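PDB 5Z5M: parahox neighbor from Phaeodactylum tricornutum CCAP 1055/1, which probably hydrolyses 5-hydroxyisourate and stereoselectively decarboxylates the resulting OHCU to (S)-allantoin, completing urate degradation. Local coordinates for residues E17-L22 against W31-L36. Numbering follows the deposited sequence.
Sequences EIASFL and WVAEAL
The carboxylate of Glu-34 is held through OE1 by a salt bridge to Lys-38, one helical turn further on, while its other oxygen, OE2, rests 3.4 Å from CB of Ala-19. This is one border of an antiparallel helical hairpin in the all-helical OHCU decarboxylase part of the chain: residues 17-22 and 31-36 run at 150° to each other, with a short connection between them. The first bond of the Glu-34 side chain points away from helix 15-22, and the bend at chi2 (-54°) turns the carboxylate back toward the methyl of Ala-19.

Alanines let the backbones come close, with CA of Ala-19 just 5.1 Å from CA of Ala-33. The methyl of Ala-33 meets backbone as much as side chain: its CB lies 3.8 Å from O of Ala-19 and 3.9 Å from O of Leu-22, and CB of Leu-22 is a further neighbour. No hydrogen bond links the two segments, so van der Waals contact does the joining.

On the side facing the rest of the helical domain, the two leucines meet. Leu-36 also packs on Ala-55 and Ile-59 of helix 49-61, and Leu-22 on Leu-10. With CG anti to the backbone N (chi1 -176°), Leu-36 brings CD2 to 3.8 Å from CD1 of Leu-22.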
ATOM      1  N   GLU A  17     -36.866 -24.054 -24.619  1.00 13.46           N
ATOM      2  CA  GLU A  17     -35.540 -24.624 -24.818  1.00 15.53           C
ATOM      3  C   GLU A  17     -34.510 -23.925 -23.924  1.00 17.31           C
ATOM      4  O   GLU A  17     -33.545 -24.542 -23.459  1.00 18.35           O
ATOM      5  CB  GLU A  17     -35.139 -24.518 -26.291  1.00 26.91           C
ATOM      6  CG  GLU A  17     -33.874 -25.270 -26.656  1.00 38.36           C
ATOM      7  CD  GLU A  17     -33.677 -25.369 -28.158  1.00 61.69           C
ATOM      8  OE1 GLU A  17     -34.570 -24.914 -28.907  1.00 55.09           O
ATOM      9  OE2 GLU A  17     -32.630 -25.899 -28.588  1.00 60.61           O
ATOM     10  N   ILE A  18     -34.724 -22.637 -23.686  1.00 14.59           N
ATOM     11  CA  ILE A  18     -33.849 -21.874 -22.802  1.00 19.81           C
ATOM     12  C   ILE A  18     -34.031 -22.343 -21.366  1.00 14.54           C
ATOM     13  O   ILE A  18     -33.058 -22.587 -20.655  1.00 16.24           O
ATOM     14  CB  ILE A  18     -34.125 -20.360 -22.895  1.00 10.76           C
ATOM     15  CG1 ILE A  18     -33.853 -19.857 -24.315  1.00 15.99           C
ATOM     16  CG2 ILE A  18     -33.267 -19.584 -21.890  1.00 13.90           C
ATOM     17  CD1 ILE A  18     -34.172 -18.399 -24.510  1.00 13.90           C
ATOM     18  N   ALA A  19     -35.285 -22.492 -20.953  1.00 15.88           N
ATOM     19  CA  ALA A  19     -35.588 -22.909 -19.591  1.00 19.81           C
ATOM     20  C   ALA A  19     -35.021 -24.298 -19.315  1.00 26.19           C
ATOM     21  O   ALA A  19     -34.490 -24.560 -18.236  1.00 20.42           O
ATOM     22  CB  ALA A  19     -37.088 -22.885 -19.348  1.00 28.51           C
ATOM     23  N   SER A  20     -35.122 -25.181 -20.301  1.00 15.35           N
ATOM     24  CA  SER A  20     -34.576 -26.524 -20.172  1.00 15.58           C
ATOM     25  C   SER A  20     -33.052 -26.476 -20.032  1.00 27.32           C
ATOM     26  O   SER A  20     -32.459 -27.218 -19.245  1.00 18.65           O
ATOM     27  CB  SER A  20     -34.977 -27.378 -21.374  1.00 24.47           C
ATOM     28  OG  SER A  20     -34.336 -28.638 -21.339  1.00 37.84           O
ATOM     29  N   PHE A  21     -32.427 -25.586 -20.793  1.00 18.20           N
ATOM     30  CA  PHE A  21     -30.977 -25.454 -20.773  1.00 25.41           C
ATOM     31  C   PHE A  21     -30.488 -24.966 -19.409  1.00 19.40           C
ATOM     32  O   PHE A  21     -29.480 -25.448 -18.896  1.00 18.28           O
ATOM     33  CB  PHE A  21     -30.520 -24.498 -21.880  1.00 16.24           C
ATOM     34  CG  PHE A  21     -29.030 -24.425 -22.047  1.00 16.57           C
ATOM     35  CD1 PHE A  21     -28.362 -25.348 -22.831  1.00 29.14           C
ATOM     36  CD2 PHE A  21     -28.301 -23.418 -21.436  1.00 19.09           C
ATOM     37  CE1 PHE A  21     -26.989 -25.279 -22.991  1.00 31.74           C
ATOM     38  CE2 PHE A  21     -26.933 -23.340 -21.594  1.00 25.95           C
ATOM     39  CZ  PHE A  21     -26.275 -24.274 -22.369  1.00 27.59           C
ATOM     40  N   LEU A  22     -31.224 -24.032 -18.814  1.00 16.26           N
ATOM     41  CA  LEU A  22     -30.779 -23.363 -17.591  1.00 26.98           C
ATOM     42  C   LEU A  22     -31.473 -23.857 -16.325  1.00 23.54           C
ATOM     43  O   LEU A  22     -31.278 -23.294 -15.249  1.00 20.94           O
ATOM     44  CB  LEU A  22     -30.996 -21.855 -17.718  1.00 14.08           C
ATOM     45  CG  LEU A  22     -30.268 -21.151 -18.863  1.00 17.05           C
ATOM     46  CD1 LEU A  22     -30.777 -19.720 -19.007  1.00 16.32           C
ATOM     47  CD2 LEU A  22     -28.769 -21.169 -18.626  1.00 14.40           C
ATOM     48  N   TRP A  31     -37.702 -23.147 -11.196  1.00 17.36           N
ATOM     49  CA  TRP A  31     -38.506 -21.931 -11.106  1.00 22.31           C
ATOM     50  C   TRP A  31     -37.700 -20.674 -11.439  1.00 19.12           C
ATOM     51  O   TRP A  31     -38.259 -19.687 -11.919  1.00 19.25           O
ATOM     52  CB  TRP A  31     -39.145 -21.792  -9.715  1.00 15.69           C
ATOM     53  CG  TRP A  31     -38.186 -21.739  -8.553  1.00 25.36           C
ATOM     54  CD1 TRP A  31     -37.696 -22.798  -7.846  1.00 18.43           C
ATOM     55  CD2 TRP A  31     -37.634 -20.562  -7.946  1.00 18.16           C
ATOM     56  NE1 TRP A  31     -36.861 -22.358  -6.848  1.00 18.57           N
ATOM     57  CE2 TRP A  31     -36.806 -20.989  -6.886  1.00 23.74           C
ATOM     58  CE3 TRP A  31     -37.751 -19.192  -8.200  1.00 21.81           C
ATOM     59  CZ2 TRP A  31     -36.102 -20.096  -6.080  1.00 28.01           C
ATOM     60  CZ3 TRP A  31     -37.048 -18.304  -7.397  1.00 20.31           C
ATOM     61  CH2 TRP A  31     -36.234 -18.761  -6.352  1.00 22.91           C
ATOM     62  N   VAL A  32     -36.393 -20.712 -11.189  1.00 19.71           N
ATOM     63  CA  VAL A  32     -35.529 -19.578 -11.503  1.00 14.43           C
ATOM     64  C   VAL A  32     -35.505 -19.342 -13.005  1.00 16.48           C
ATOM     65  O   VAL A  32     -35.673 -18.214 -13.468  1.00 18.66           O
ATOM     66  CB  VAL A  32     -34.081 -19.783 -11.008  1.00 15.10           C
ATOM     67  CG1 VAL A  32     -33.239 -18.558 -11.334  1.00 14.24           C
ATOM     68  CG2 VAL A  32     -34.053 -20.060  -9.511  1.00 18.26           C
ATOM     69  N   ALA A  33     -35.292 -20.415 -13.760  1.00 19.86           N
ATOM     70  CA  ALA A  33     -35.231 -20.336 -15.216  1.00 19.03           C
ATOM     71  C   ALA A  33     -36.594 -19.986 -15.798  1.00 26.08           C
ATOM     72  O   ALA A  33     -36.697 -19.305 -16.824  1.00 15.74           O
ATOM     73  CB  ALA A  33     -34.723 -21.654 -15.795  1.00 17.07           C
ATOM     74  N   GLU A  34     -37.643 -20.452 -15.128  1.00 20.79           N
ATOM     75  CA  GLU A  34     -39.003 -20.160 -15.551  1.00 27.31           C
ATOM     76  C   GLU A  34     -39.286 -18.668 -15.467  1.00 22.33           C
ATOM     77  O   GLU A  34     -39.697 -18.057 -16.450  1.00 20.67           O
ATOM     78  CB  GLU A  34     -40.000 -20.945 -14.707  1.00 26.59           C
ATOM     79  CG  GLU A  34     -39.955 -22.428 -14.985  1.00 38.33           C
ATOM     80  CD  GLU A  34     -40.128 -22.747 -16.459  1.00 53.24           C
ATOM     81  OE1 GLU A  34     -41.018 -22.146 -17.097  1.00 59.09           O
ATOM     82  OE2 GLU A  34     -39.375 -23.601 -16.977  1.00 40.24           O
ATOM     83  N   ALA A  35     -39.044 -18.086 -14.294  1.00 17.64           N
ATOM     84  CA  ALA A  35     -39.199 -16.650 -14.100  1.00 14.06           C
ATOM     85  C   ALA A  35     -38.373 -15.863 -15.120  1.00 13.86           C
ATOM     86  O   ALA A  35     -38.817 -14.836 -15.625  1.00 22.10           O
ATOM     87  CB  ALA A  35     -38.806 -16.263 -12.681  1.00 16.35           C
ATOM     88  N   LEU A  36     -37.186 -16.367 -15.442  1.00 17.84           N
ATOM     89  CA  LEU A  36     -36.302 -15.698 -16.397  1.00 16.34           C
ATOM     90  C   LEU A  36     -36.911 -15.581 -17.796  1.00 17.57           C
ATOM     91  O   LEU A  36     -37.001 -14.485 -18.353  1.00 27.76           O
ATOM     92  CB  LEU A  36     -34.963 -16.432 -16.489  1.00 11.81           C
ATOM     93  CG  LEU A  36     -33.925 -15.761 -17.391  1.00 14.59           C
ATOM     94  CD1 LEU A  36     -33.372 -14.501 -16.740  1.00 18.12           C
ATOM     95  CD2 LEU A  36     -32.799 -16.710 -17.785  1.00 24.17           C
TER